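Local coordinates for Lmo0135 protein (Listeria monocytogenes EGD-e, PDB 5ISU) that is the substrate-binding protein CtaP of an ABC transporter and probably takes part in peptide uptake, at residues L73-K78 and F135-V140; D94-T99 and K149-I154; E265-L270 and K389-S394; S339-V344 and T370-P375. All coordinates share one frame; numbering follows the deposited sequence.

How the interactions relate
The four contacts form two pairs far apart in the chain. Interactions 1 and 2 alternate along the sequence, their centres about 15 Å apart, and meet where the ring of Phe135 packs on Val96 of helix 93-104. Interactions 3 and 4 come later, with centres about 12 Å apart; interaction 4 is nested within the loop that 265-270 and 389-394 close, and the pairs Ser394-Thr343 and Asp392-Thr343 join the two. Between the pairs, centres lie about 43 to 51 Å apart and nothing touches. Interaction 1 belongs to a five-stranded antiparallel sheet, interaction 4 to the large mixed sheet, and the two pairs lie in separate regions of this solute-binding fold.

Interaction 1: residues L73-K78 and F135-V140; sequences LTYTVK and FTLPTV
Tyr75 and Leu137 meet at the apolar centre, Leu137 CD1 approaching Tyr75 CE1 obliquely at 3.6 Å. On the same side of the sheet Tyr75 CB faces Phe135 CB, and Val77 CG2 comes up to the edge of the Phe135 ring, 3.9 Å from CE1 of Phe135. As a cross-strand pair, Tyr75 and Phe135 put their side chains on one face, where Phe144 of helix 144-148 meets each ring edge-to-face. Past the end of strand 132-136 the chain turns round Leu73, and CD2 of Leu73 lies 3.4 Å from Thr139 C and 4.0 Å from Val140 CG2. The other face is more polar: Thr74 and Thr136 share it, both partly exposed.

Between the faces runs the antiparallel backbone pairing. Tyr75 and Phe135 form a hydrogen-bonded pair, with Phe135 N to Tyr75 O at 2.8 Å and Tyr75 N to Phe135 O at 2.9 Å. Beyond the non-hydrogen-bonded pair Thr74-Thr136, Leu137 N donates to Leu73 O over 2.7 Å in a bond of 165° at the hydrogen. Three backbone bonds thus fix the register, while the side chains divide the sheet into a buried aromatic-aliphatic face and a threonine face partly open to solvent.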
loop_
_atom_site.group_PDB
_atom_site.type_symbol
_atom_site.label_atom_id
_atom_site.label_comp_id
_atom_site.label_asym_id
_atom_site.label_seq_id
_atom_site.Cartn_x
_atom_site.Cartn_y
_atom_site.Cartn_z
ATOM N N LEU A 73 -7.153 17.254 -20.443
ATOM C CA LEU A 73 -6.720 16.165 -21.325
ATOM C C LEU A 73 -5.217 16.130 -21.556
ATOM O O LEU A 73 -4.716 15.114 -22.005
ATOM C CB LEU A 73 -7.414 16.259 -22.693
ATOM C CG LEU A 73 -8.930 16.128 -22.721
ATOM C CD1 LEU A 73 -9.402 16.264 -24.163
ATOM C CD2 LEU A 73 -9.380 14.811 -22.107
ATOM N N THR A 74 -4.505 17.222 -21.267
ATOM C CA THR A 74 -3.062 17.278 -21.498
ATOM C C THR A 74 -2.239 17.573 -20.227
ATOM O O THR A 74 -2.381 18.626 -19.608
ATOM C CB THR A 74 -2.737 18.313 -22.590
ATOM O OG1 THR A 74 -3.485 18.004 -23.778
ATOM C CG2 THR A 74 -1.249 18.302 -22.933
ATOM N N TYR A 75 -1.381 16.624 -19.858
ATOM C CA TYR A 75 -0.503 16.735 -18.702
ATOM C C TYR A 75 0.928 16.914 -19.205
ATOM O O TYR A 75 1.455 16.059 -19.894
ATOM C CB TYR A 75 -0.595 15.472 -17.828
ATOM C CG TYR A 75 -1.928 15.279 -17.120
ATOM C CD1 TYR A 75 -3.086 14.975 -17.824
ATOM C CD2 TYR A 75 -2.014 15.349 -15.738
ATOM C CE1 TYR A 75 -4.308 14.797 -17.167
ATOM C CE2 TYR A 75 -3.219 15.166 -15.074
ATOM C CZ TYR A 75 -4.366 14.887 -15.786
ATOM O OH TYR A 75 -5.557 14.705 -15.104
ATOM N N THR A 76 1.556 18.016 -18.835
ATOM C CA THR A 76 2.913 18.312 -19.245
ATOM C C THR A 76 3.857 18.242 -18.055
ATOM O O THR A 76 3.688 18.976 -17.072
ATOM C CB THR A 76 2.986 19.720 -19.847
ATOM O OG1 THR A 76 2.089 19.811 -20.954
ATOM C CG2 THR A 76 4.382 20.042 -20.323
ATOM N N VAL A 77 4.862 17.371 -18.154
ATOM C CA VAL A 77 5.870 17.196 -17.109
ATOM C C VAL A 77 7.225 17.722 -17.594
ATOM O O VAL A 77 7.711 17.316 -18.655
ATOM C CB VAL A 77 6.062 15.696 -16.744
ATOM C CG1 VAL A 77 7.126 15.531 -15.661
ATOM C CG2 VAL A 77 4.750 15.074 -16.292
ATOM N N LYS A 78 7.821 18.618 -16.811
ATOM C CA LYS A 78 9.150 19.163 -17.089
ATOM C C LYS A 78 10.129 18.460 -16.143
ATOM O O LYS A 78 9.888 18.408 -14.944
ATOM C CB LYS A 78 9.198 20.665 -16.800
ATOM C CG LYS A 78 8.550 21.606 -17.818
ATOM C CD LYS A 78 9.346 21.694 -19.114
ATOM C CE LYS A 78 9.015 22.954 -19.913
ATOM N NZ LYS A 78 7.574 23.127 -20.258
ATOM N N PHE A 135 1.739 14.276 -22.045
ATOM C CA PHE A 135 0.782 13.181 -22.051
ATOM C C PHE A 135 -0.540 13.744 -22.551
ATOM O O PHE A 135 -0.978 14.796 -22.085
ATOM C CB PHE A 135 0.499 12.637 -20.640
ATOM C CG PHE A 135 1.672 11.983 -19.952
ATOM C CD1 PHE A 135 2.521 12.724 -19.153
ATOM C CD2 PHE A 135 1.863 10.615 -20.036
ATOM C CE1 PHE A 135 3.573 12.123 -18.474
ATOM C CE2 PHE A 135 2.914 10.001 -19.371
ATOM C CZ PHE A 135 3.775 10.756 -18.587
ATOM N N THR A 136 -1.173 13.036 -23.474
ATOM C CA THR A 136 -2.458 13.443 -24.018
ATOM C C THR A 136 -3.454 12.308 -23.791
ATOM O O THR A 136 -3.325 11.231 -24.379
ATOM C CB THR A 136 -2.345 13.800 -25.508
ATOM O OG1 THR A 136 -1.522 12.830 -26.168
ATOM C CG2 THR A 136 -1.703 15.173 -25.682
ATOM N N LEU A 137 -4.418 12.547 -22.901
ATOM C CA LEU A 137 -5.443 11.559 -22.571
ATOM C C LEU A 137 -6.535 11.596 -23.585
ATOM O O LEU A 137 -6.818 12.666 -24.114
ATOM C CB LEU A 137 -6.103 11.876 -21.226
ATOM C CG LEU A 137 -5.254 11.787 -19.977
ATOM C CD1 LEU A 137 -6.092 12.173 -18.773
ATOM C CD2 LEU A 137 -4.703 10.392 -19.820
ATOM N N PRO A 138 -7.193 10.443 -23.820
ATOM C CA PRO A 138 -8.333 10.369 -24.767
ATOM C C PRO A 138 -9.614 11.007 -24.191
ATOM O O PRO A 138 -10.381 11.627 -24.917
ATOM C CB PRO A 138 -8.511 8.862 -24.990
ATOM C CG PRO A 138 -7.928 8.215 -23.763
ATOM C CD PRO A 138 -6.824 9.116 -23.288
ATOM N N THR A 139 -9.829 10.839 -22.890
ATOM C CA THR A 139 -10.974 11.420 -22.182
ATOM C C THR A 139 -10.478 11.911 -20.835
ATOM O O THR A 139 -9.328 11.642 -20.453
ATOM C CB THR A 139 -12.129 10.411 -22.019
ATOM O OG1 THR A 139 -11.593 9.129 -21.683
ATOM C CG2 THR A 139 -12.905 10.275 -23.306
ATOM N N VAL A 140 -11.322 12.643 -20.117
ATOM C CA VAL A 140 -10.916 13.182 -18.820
ATOM C C VAL A 140 -10.683 12.040 -17.814
ATOM O O VAL A 140 -11.413 11.051 -17.831
ATOM C CB VAL A 140 -11.956 14.192 -18.292
ATOM C CG1 VAL A 140 -11.550 14.714 -16.918
ATOM C CG2 VAL A 140 -12.113 15.350 -19.278
#

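Interaction 2: residues D94-T99 and K149-I154; sequences DDVVFT and KTFFPI
Phe151 is the first residue of 149-154 to reach helix 93-104. A chi1 of -167° turns its side chain opposite the backbone nitrogen and carries the ring out to the helix, where CZ of Phe151 lies 3.5 Å from Thr99 CG2 and CE2 lies 4.2 Å from Val96 CG1. The Thr99 and Phe151 side chains run past each other in opposite directions. Phe152 contributes chiefly its backbone O, which lies near Thr99 CG2. Pro153 then brings the loop close: its CA is 5.5 Å from that of Val96, and its CB packs by Thr99 OG1.

Ile154 makes the polar link. Its N donates to Thr99 OG1 over 2.8 Å in a nearly straight bond, 171° at the hydrogen. The same hydroxyl donates to Asp95 O, also 2.8 Å away, so OG1 holds two bonds, one accepted from the loop and one given to its own helix. Asp95 O in turn receives Thr99 N and Thr99 OG1 from opposite faces of its carbonyl plane. Ile154 CG1 lies 4.0 Å from CE2 at the edge of the Phe98 ring, the two side chains crossing at about a right angle. Ile154 O lies near Asp95 CB, while the Asp95 carboxylate bonds to Lys156 N, Thr92 N and Trp85 NE1.

A helical threonine bonded to the carbonyl one turn back here also receives a loop N-H, docking the segment between helices 144-148 and 156-159 against helix 93-104 in a buried interface.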
loop_
_atom_site.group_PDB
_atom_site.type_symbol
_atom_site.label_atom_id
_atom_site.label_comp_id
_atom_site.label_asym_id
_atom_site.label_seq_id
_atom_site.Cartn_x
_atom_site.Cartn_y
_atom_site.Cartn_z
ATOM N N ASP A 94 12.950 10.890 -23.251
ATOM C CA ASP A 94 12.931 9.642 -24.028
ATOM C C ASP A 94 12.802 8.398 -23.137
ATOM O O ASP A 94 12.238 7.397 -23.562
ATOM C CB ASP A 94 14.172 9.525 -24.916
ATOM C CG ASP A 94 14.162 10.496 -26.094
ATOM O OD1 ASP A 94 13.172 11.222 -26.295
ATOM O OD2 ASP A 94 15.163 10.518 -26.837
ATOM N N ASP A 95 13.340 8.463 -21.912
ATOM C CA ASP A 95 13.231 7.358 -20.960
ATOM C C ASP A 95 11.790 7.277 -20.424
ATOM O O ASP A 95 11.225 6.187 -20.283
ATOM C CB ASP A 95 14.213 7.545 -19.811
ATOM C CG ASP A 95 15.650 7.425 -20.252
ATOM O OD1 ASP A 95 16.011 6.349 -20.786
ATOM O OD2 ASP A 95 16.426 8.388 -20.018
ATOM N N VAL A 96 11.196 8.434 -20.147
ATOM C CA VAL A 96 9.815 8.487 -19.671
ATOM C C VAL A 96 8.897 7.924 -20.747
ATOM O O VAL A 96 8.080 7.068 -20.463
ATOM C CB VAL A 96 9.388 9.922 -19.305
ATOM C CG1 VAL A 96 7.931 9.949 -18.852
ATOM C CG2 VAL A 96 10.309 10.487 -18.216
ATOM N N VAL A 97 9.061 8.395 -21.982
ATOM C CA VAL A 97 8.261 7.921 -23.118
ATOM C C VAL A 97 8.420 6.422 -23.297
ATOM O O VAL A 97 7.425 5.703 -23.487
ATOM C CB VAL A 97 8.665 8.615 -24.435
ATOM C CG1 VAL A 97 7.932 8.007 -25.636
ATOM C CG2 VAL A 97 8.397 10.110 -24.363
ATOM N N PHE A 98 9.670 5.962 -23.261
ATOM C CA PHE A 98 9.946 4.545 -23.412
ATOM C C PHE A 98 9.302 3.734 -22.294
ATOM O O PHE A 98 8.760 2.657 -22.542
ATOM C CB PHE A 98 11.460 4.256 -23.462
ATOM C CG PHE A 98 11.787 2.804 -23.283
ATOM C CD1 PHE A 98 11.702 1.929 -24.350
ATOM C CD2 PHE A 98 12.123 2.306 -22.034
ATOM C CE1 PHE A 98 11.969 0.586 -24.184
ATOM C CE2 PHE A 98 12.386 0.961 -21.851
ATOM C CZ PHE A 98 12.308 0.097 -22.929
ATOM N N THR A 99 9.357 4.240 -21.072
ATOM C CA THR A 99 8.773 3.497 -19.949
ATOM C C THR A 99 7.259 3.309 -20.117
ATOM O O THR A 99 6.748 2.199 -19.936
ATOM C CB THR A 99 9.073 4.130 -18.579
ATOM O OG1 THR A 99 10.496 4.286 -18.402
ATOM C CG2 THR A 99 8.539 3.234 -17.475
ATOM N N LYS A 149 2.316 10.797 -10.274
ATOM C CA LYS A 149 3.003 10.953 -8.974
ATOM C C LYS A 149 3.534 9.654 -8.354
ATOM O O LYS A 149 4.146 9.706 -7.297
ATOM C CB LYS A 149 2.074 11.588 -7.943
ATOM C CG LYS A 149 1.471 12.916 -8.315
ATOM C CD LYS A 149 2.468 14.031 -8.421
ATOM C CE LYS A 149 1.715 15.347 -8.508
ATOM N NZ LYS A 149 2.655 16.490 -8.576
ATOM N N THR A 150 3.259 8.506 -8.973
ATOM C CA THR A 150 3.738 7.196 -8.496
ATOM C C THR A 150 4.534 6.488 -9.611
ATOM O O THR A 150 4.604 5.260 -9.652
ATOM C CB THR A 150 2.553 6.292 -8.027
ATOM O OG1 THR A 150 1.602 6.110 -9.101
ATOM C CG2 THR A 150 1.830 6.902 -6.820
ATOM N N PHE A 151 5.202 7.284 -10.452
ATOM C CA PHE A 151 5.906 6.800 -11.621
ATOM C C PHE A 151 7.443 6.845 -11.529
ATOM O O PHE A 151 8.041 7.923 -11.332
ATOM C CB PHE A 151 5.463 7.655 -12.811
ATOM C CG PHE A 151 5.858 7.096 -14.136
ATOM C CD1 PHE A 151 5.024 6.215 -14.790
ATOM C CD2 PHE A 151 7.050 7.449 -14.732
ATOM C CE1 PHE A 151 5.375 5.675 -16.016
ATOM C CE2 PHE A 151 7.406 6.925 -15.959
ATOM C CZ PHE A 151 6.557 6.037 -16.607
ATOM N N PHE A 152 8.063 5.679 -11.730
ATOM C CA PHE A 152 9.529 5.515 -11.722
ATOM C C PHE A 152 9.965 5.143 -13.141
ATOM O O PHE A 152 9.581 4.090 -13.628
ATOM C CB PHE A 152 9.961 4.379 -10.772
ATOM C CG PHE A 152 9.657 4.622 -9.313
ATOM C CD1 PHE A 152 8.380 4.434 -8.812
ATOM C CD2 PHE A 152 10.673 4.976 -8.422
ATOM C CE1 PHE A 152 8.108 4.633 -7.454
ATOM C CE2 PHE A 152 10.413 5.187 -7.075
ATOM C CZ PHE A 152 9.125 5.010 -6.588
ATOM N N PRO A 153 10.751 6.001 -13.817
ATOM C CA PRO A 153 11.159 5.604 -15.151
ATOM C C PRO A 153 12.255 4.541 -15.170
ATOM O O PRO A 153 12.998 4.370 -14.178
ATOM C CB PRO A 153 11.682 6.909 -15.769
ATOM C CG PRO A 153 12.038 7.768 -14.629
ATOM C CD PRO A 153 11.087 7.405 -13.530
ATOM N N ILE A 154 12.303 3.796 -16.279
ATOM C CA ILE A 154 13.365 2.798 -16.506
ATOM C C ILE A 154 14.233 3.293 -17.677
ATOM O O ILE A 154 13.836 4.191 -18.399
ATOM C CB ILE A 154 12.829 1.353 -16.671
ATOM C CG1 ILE A 154 11.917 1.192 -17.896
ATOM C CG2 ILE A 154 12.073 0.952 -15.415
ATOM C CD1 ILE A 154 11.456 -0.240 -18.117
#

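Interaction 3: residues E265-L270 and K389-S394; sequences ENQPAL and KNADYS
Gln267 and Asn266 present two side-chain amides to the backbone of 389-394. In the plane of the Gln267 amide, NE2 donates to Ala391 O at 3.1 Å, although it reaches that oxygen from above the carbonyl plane. At the other end of the same amide, Ser394 OG donates to Gln267 OE1 over 2.8 Å, tilted 31° from the carbonyl plane. A water accepts from Gln267 NE2 and donates to Ser394 OG, closing a small ring of bonds. The Asn266 amide also has its acceptor in plane: ND2 donates to Asn390 O at 3.2 Å, again arriving above the carbonyl plane, and additionally bonds Arg388 O.

The receiving loop, which leads from helix 378-385 into strand 395-400, is shaped by an Asx turn in which Asn390 OD1 accepts from Asp392 N at 2.7 Å. The opposing loop leads from strand 248-263, the antiparallel neighbour of strand 395-400, towards helix 273-281.

Apolar atoms accompany the amides. Asn266 CB meets Ala391 CB at 3.8 Å, and Leu270 CD1 comes close to Ser394 O, at 3.1 Å. Ser394 OG also bonds Thr343 N, and Asn264 ND2 bonds Asn390 O and Tyr393 O.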
loop_
_atom_site.group_PDB
_atom_site.type_symbol
_atom_site.label_atom_id
_atom_site.label_comp_id
_atom_site.label_asym_id
_atom_site.label_seq_id
_atom_site.Cartn_x
_atom_site.Cartn_y
_atom_site.Cartn_z
ATOM N N GLU A 265 -21.565 -11.767 1.450
ATOM C CA GLU A 265 -22.957 -11.804 1.002
ATOM C C GLU A 265 -23.340 -13.035 0.155
ATOM O O GLU A 265 -24.496 -13.168 -0.225
ATOM C CB GLU A 265 -23.347 -10.500 0.310
ATOM C CG GLU A 265 -23.212 -9.314 1.250
ATOM C CD GLU A 265 -23.748 -8.008 0.685
ATOM O OE1 GLU A 265 -24.659 -8.038 -0.168
ATOM O OE2 GLU A 265 -23.283 -6.938 1.145
ATOM N N ASN A 266 -22.380 -13.909 -0.160
ATOM C CA ASN A 266 -22.718 -15.170 -0.850
ATOM C C ASN A 266 -23.444 -16.116 0.136
ATOM O O ASN A 266 -24.154 -17.028 -0.294
ATOM C CB ASN A 266 -21.494 -15.853 -1.474
ATOM C CG ASN A 266 -20.985 -15.134 -2.719
ATOM O OD1 ASN A 266 -21.680 -14.288 -3.301
ATOM N ND2 ASN A 266 -19.777 -15.496 -3.154
ATOM N N GLN A 267 -23.251 -15.903 1.446
ATOM C CA GLN A 267 -23.988 -16.666 2.455
ATOM C C GLN A 267 -25.332 -15.954 2.564
ATOM O O GLN A 267 -25.366 -14.764 2.834
ATOM C CB GLN A 267 -23.283 -16.702 3.821
ATOM C CG GLN A 267 -22.004 -17.533 3.841
ATOM C CD GLN A 267 -21.589 -17.952 5.248
ATOM O OE1 GLN A 267 -22.102 -17.437 6.241
ATOM N NE2 GLN A 267 -20.661 -18.902 5.334
ATOM N N PRO A 268 -26.446 -16.669 2.323
ATOM C CA PRO A 268 -27.759 -16.004 2.361
ATOM C C PRO A 268 -28.023 -15.105 3.586
ATOM O O PRO A 268 -28.500 -13.990 3.420
ATOM C CB PRO A 268 -28.746 -17.172 2.321
ATOM C CG PRO A 268 -28.012 -18.270 1.634
ATOM C CD PRO A 268 -26.557 -18.097 1.966
ATOM N N ALA A 269 -27.690 -15.571 4.787
ATOM C CA ALA A 269 -27.962 -14.796 6.008
ATOM C C ALA A 269 -27.355 -13.378 6.029
ATOM O O ALA A 269 -28.002 -12.439 6.489
ATOM C CB ALA A 269 -27.523 -15.575 7.242
ATOM N N LEU A 270 -26.135 -13.226 5.511
ATOM C CA LEU A 270 -25.452 -11.922 5.474
ATOM C C LEU A 270 -25.961 -10.926 4.407
ATOM O O LEU A 270 -25.425 -9.809 4.297
ATOM C CB LEU A 270 -23.950 -12.131 5.327
ATOM C CG LEU A 270 -23.365 -12.853 6.537
ATOM C CD1 LEU A 270 -21.985 -13.371 6.192
ATOM C CD2 LEU A 270 -23.347 -11.950 7.772
ATOM N N LYS A 389 -16.932 -16.918 -5.997
ATOM C CA LYS A 389 -18.111 -17.780 -5.855
ATOM C C LYS A 389 -18.148 -18.487 -4.501
ATOM O O LYS A 389 -19.135 -19.154 -4.181
ATOM C CB LYS A 389 -18.112 -18.831 -6.957
ATOM C CG LYS A 389 -18.137 -18.245 -8.366
ATOM C CD LYS A 389 -17.679 -19.256 -9.400
ATOM C CE LYS A 389 -16.191 -19.563 -9.259
ATOM N NZ LYS A 389 -15.722 -20.491 -10.319
ATOM N N ASN A 390 -17.087 -18.323 -3.707
ATOM C CA ASN A 390 -16.961 -19.011 -2.414
ATOM C C ASN A 390 -17.886 -18.456 -1.330
ATOM O O ASN A 390 -17.987 -17.241 -1.143
ATOM C CB ASN A 390 -15.499 -18.970 -1.950
ATOM C CG ASN A 390 -15.235 -19.858 -0.736
ATOM O OD1 ASN A 390 -15.775 -19.628 0.354
ATOM N ND2 ASN A 390 -14.360 -20.849 -0.907
ATOM N N ALA A 391 -18.547 -19.376 -0.623
ATOM C CA ALA A 391 -19.468 -19.057 0.477
ATOM C C ALA A 391 -19.126 -19.850 1.752
ATOM O O ALA A 391 -19.999 -20.086 2.595
ATOM C CB ALA A 391 -20.904 -19.334 0.056
ATOM N N ASP A 392 -17.866 -20.263 1.887
ATOM C CA ASP A 392 -17.427 -20.988 3.085
ATOM C C ASP A 392 -17.291 -20.047 4.268
ATOM O O ASP A 392 -17.676 -20.386 5.383
ATOM C CB ASP A 392 -16.073 -21.662 2.859
ATOM C CG ASP A 392 -16.110 -22.712 1.774
ATOM O OD1 ASP A 392 -17.213 -23.123 1.332
ATOM O OD2 ASP A 392 -15.012 -23.142 1.374
ATOM N N TYR A 393 -16.751 -18.861 4.009
ATOM C CA TYR A 393 -16.514 -17.876 5.062
ATOM C C TYR A 393 -17.689 -16.926 5.235
ATOM O O TYR A 393 -18.258 -16.444 4.267
ATOM C CB TYR A 393 -15.217 -17.076 4.792
ATOM C CG TYR A 393 -15.212 -16.157 3.555
ATOM C CD1 TYR A 393 -14.899 -16.658 2.287
ATOM C CD2 TYR A 393 -15.461 -14.788 3.669
ATOM C CE1 TYR A 393 -14.872 -15.838 1.167
ATOM C CE2 TYR A 393 -15.424 -13.956 2.555
ATOM C CZ TYR A 393 -15.137 -14.494 1.303
ATOM O OH TYR A 393 -15.101 -13.696 0.179
ATOM N N SER A 394 -18.059 -16.677 6.483
ATOM C CA SER A 394 -19.107 -15.714 6.776
ATOM C C SER A 394 -18.399 -14.368 6.867
ATOM O O SER A 394 -18.867 -13.355 6.353
ATOM C CB SER A 394 -19.793 -16.033 8.104
ATOM O OG SER A 394 -20.108 -17.411 8.195
HETATM O O HOH W 1 -20.433 -20.492 7.618
#

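Interaction 4: residues S339-V344 and T370-P375; sequences SQKLTV and TLDLKP
Leu371 and Val344 interlock on the buried face of the strand pair. A chi1 of -174° swings CG of Leu371 opposite its backbone nitrogen, and the forked end leans towards strand 341-347 and sets its two methyls between Leu342 and Val344: CD1 of Leu371 lies 3.8 Å from Leu342 CB, and CD2 lies 3.7 Å from Val344 CG1. The Val344 and Leu371 side chains cross at about a right angle. Val344 CG1 in turn fits between Leu371 and Leu373, 4.0 Å from Leu373 CD1, so the bumps of the two strands alternate rather than meet head-on.

The other face carries Lys341, Thr343, Thr370 and Asp372. Lys341 and Thr370 run side by side in the same direction, Lys341 CG 4.0 Å from Thr370 CG2. Bent at chi3 (70°), the lysine then brings CE alongside the two carboxylate oxygens of Asp372, 3.3 Å from OD2; the salt bridge from Lys341 NZ to Asp372 OD2 is long, at 4.0 Å, so the aliphatic part of the chain makes the nearer approach.

Parallel backbone bonds zigzag between the strands: Leu342 N to Thr370 O, Asp372 N to Leu342 O (2.6 Å), Val344 N to Asp372 O and Lys374 N to Val344 O. The short strand axes are inclined at 34°.

Strand 341-347, helix 351-365 and strand 370-376 form a beta-alpha-beta unit, and the helix covers Leu371 and Leu373 through Leu358, Leu360, Gln361 and Tyr364. On its other edge strand 341-347 pairs in parallel with strand 395-400.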
loop_
_atom_site.group_PDB
_atom_site.type_symbol
_atom_site.label_atom_id
_atom_site.label_comp_id
_atom_site.label_asym_id
_atom_site.label_seq_id
_atom_site.Cartn_x
_atom_site.Cartn_y
_atom_site.Cartn_z
ATOM N N SER A 339 -29.689 -20.648 15.698
ATOM C CA SER A 339 -29.328 -22.073 15.651
ATOM C C SER A 339 -28.108 -22.291 14.757
ATOM O O SER A 339 -27.262 -23.143 15.040
ATOM C CB SER A 339 -30.485 -22.894 15.067
ATOM O OG SER A 339 -31.684 -22.674 15.774
ATOM N N GLN A 340 -28.047 -21.518 13.668
ATOM C CA GLN A 340 -26.960 -21.591 12.704
ATOM C C GLN A 340 -25.712 -20.886 13.246
ATOM O O GLN A 340 -25.805 -19.936 14.032
ATOM C CB GLN A 340 -27.403 -20.979 11.381
ATOM C CG GLN A 340 -26.443 -21.213 10.231
ATOM C CD GLN A 340 -27.026 -20.791 8.895
ATOM O OE1 GLN A 340 -27.870 -19.891 8.825
ATOM N NE2 GLN A 340 -26.574 -21.435 7.822
ATOM N N LYS A 341 -24.551 -21.351 12.793
ATOM C CA LYS A 341 -23.257 -20.865 13.252
ATOM C C LYS A 341 -22.503 -20.172 12.121
ATOM O O LYS A 341 -22.587 -20.593 10.968
ATOM C CB LYS A 341 -22.463 -22.060 13.802
ATOM C CG LYS A 341 -23.173 -22.745 14.976
ATOM C CD LYS A 341 -22.710 -24.171 15.241
ATOM C CE LYS A 341 -21.305 -24.261 15.801
ATOM N NZ LYS A 341 -20.903 -25.681 16.016
ATOM N N LEU A 342 -21.785 -19.101 12.462
ATOM C CA LEU A 342 -21.021 -18.327 11.482
ATOM C C LEU A 342 -19.543 -18.609 11.610
ATOM O O LEU A 342 -19.067 -18.972 12.684
ATOM C CB LEU A 342 -21.270 -16.829 11.648
ATOM C CG LEU A 342 -22.696 -16.338 11.401
ATOM C CD1 LEU A 342 -22.759 -14.829 11.609
ATOM C CD2 LEU A 342 -23.174 -16.712 9.997
ATOM N N THR A 343 -18.824 -18.425 10.506
ATOM C CA THR A 343 -17.396 -18.676 10.453
ATOM C C THR A 343 -16.583 -17.406 10.187
ATOM O O THR A 343 -16.963 -16.569 9.353
ATOM C CB THR A 343 -17.061 -19.716 9.358
ATOM O OG1 THR A 343 -17.599 -19.292 8.093
ATOM C CG2 THR A 343 -17.649 -21.081 9.710
ATOM N N VAL A 344 -15.481 -17.253 10.921
ATOM C CA VAL A 344 -14.553 -16.143 10.697
ATOM C C VAL A 344 -13.245 -16.757 10.212
ATOM O O VAL A 344 -12.632 -17.567 10.904
ATOM C CB VAL A 344 -14.344 -15.241 11.925
ATOM C CG1 VAL A 344 -13.956 -16.041 13.171
ATOM C CG2 VAL A 344 -13.308 -14.159 11.616
ATOM N N THR A 370 -23.550 -17.280 17.379
ATOM C CA THR A 370 -22.409 -18.187 17.576
ATOM C C THR A 370 -21.421 -18.052 16.418
ATOM O O THR A 370 -21.798 -18.228 15.254
ATOM C CB THR A 370 -22.862 -19.660 17.679
ATOM O OG1 THR A 370 -23.869 -19.784 18.688
ATOM C CG2 THR A 370 -21.684 -20.580 18.023
ATOM N N LEU A 371 -20.164 -17.748 16.742
ATOM C CA LEU A 371 -19.114 -17.582 15.739
ATOM C C LEU A 371 -18.034 -18.634 15.951
ATOM O O LEU A 371 -17.544 -18.798 17.064
ATOM C CB LEU A 371 -18.488 -16.188 15.855
ATOM C CG LEU A 371 -17.460 -15.786 14.788
ATOM C CD1 LEU A 371 -18.156 -15.563 13.462
ATOM C CD2 LEU A 371 -16.691 -14.530 15.188
ATOM N N ASP A 372 -17.669 -19.334 14.878
ATOM C CA ASP A 372 -16.632 -20.368 14.907
ATOM C C ASP A 372 -15.370 -19.817 14.278
ATOM O O ASP A 372 -15.412 -19.338 13.148
ATOM C CB ASP A 372 -17.057 -21.587 14.078
ATOM C CG ASP A 372 -18.221 -22.354 14.685
ATOM O OD1 ASP A 372 -18.282 -22.509 15.929
ATOM O OD2 ASP A 372 -19.049 -22.855 13.897
ATOM N N LEU A 373 -14.247 -19.903 14.989
ATOM C CA LEU A 373 -12.959 -19.442 14.454
ATOM C C LEU A 373 -12.409 -20.469 13.502
ATOM O O LEU A 373 -12.401 -21.658 13.810
ATOM C CB LEU A 373 -11.933 -19.185 15.562
ATOM C CG LEU A 373 -12.040 -17.846 16.269
ATOM C CD1 LEU A 373 -13.443 -17.595 16.784
ATOM C CD2 LEU A 373 -11.013 -17.801 17.391
ATOM N N LYS A 374 -11.944 -20.009 12.345
ATOM C CA LYS A 374 -11.395 -20.909 11.360
ATOM C C LYS A 374 -10.076 -20.319 10.859
ATOM O O LYS A 374 -9.996 -19.806 9.751
ATOM C CB LYS A 374 -12.419 -21.171 10.238
ATOM C CG LYS A 374 -12.334 -22.571 9.619
ATOM C CD LYS A 374 -12.546 -23.656 10.683
ATOM C CE LYS A 374 -12.710 -25.057 10.117
ATOM N NZ LYS A 374 -14.015 -25.243 9.428
ATOM N N PRO A 375 -9.029 -20.385 11.699
ATOM C CA PRO A 375 -7.725 -19.884 11.273
ATOM C C PRO A 375 -7.222 -20.736 10.116
ATOM O O PRO A 375 -7.422 -21.962 10.139
ATOM C CB PRO A 375 -6.845 -20.100 12.510
ATOM C CG PRO A 375 -7.466 -21.240 13.238
ATOM C CD PRO A 375 -8.936 -21.211 12.923
#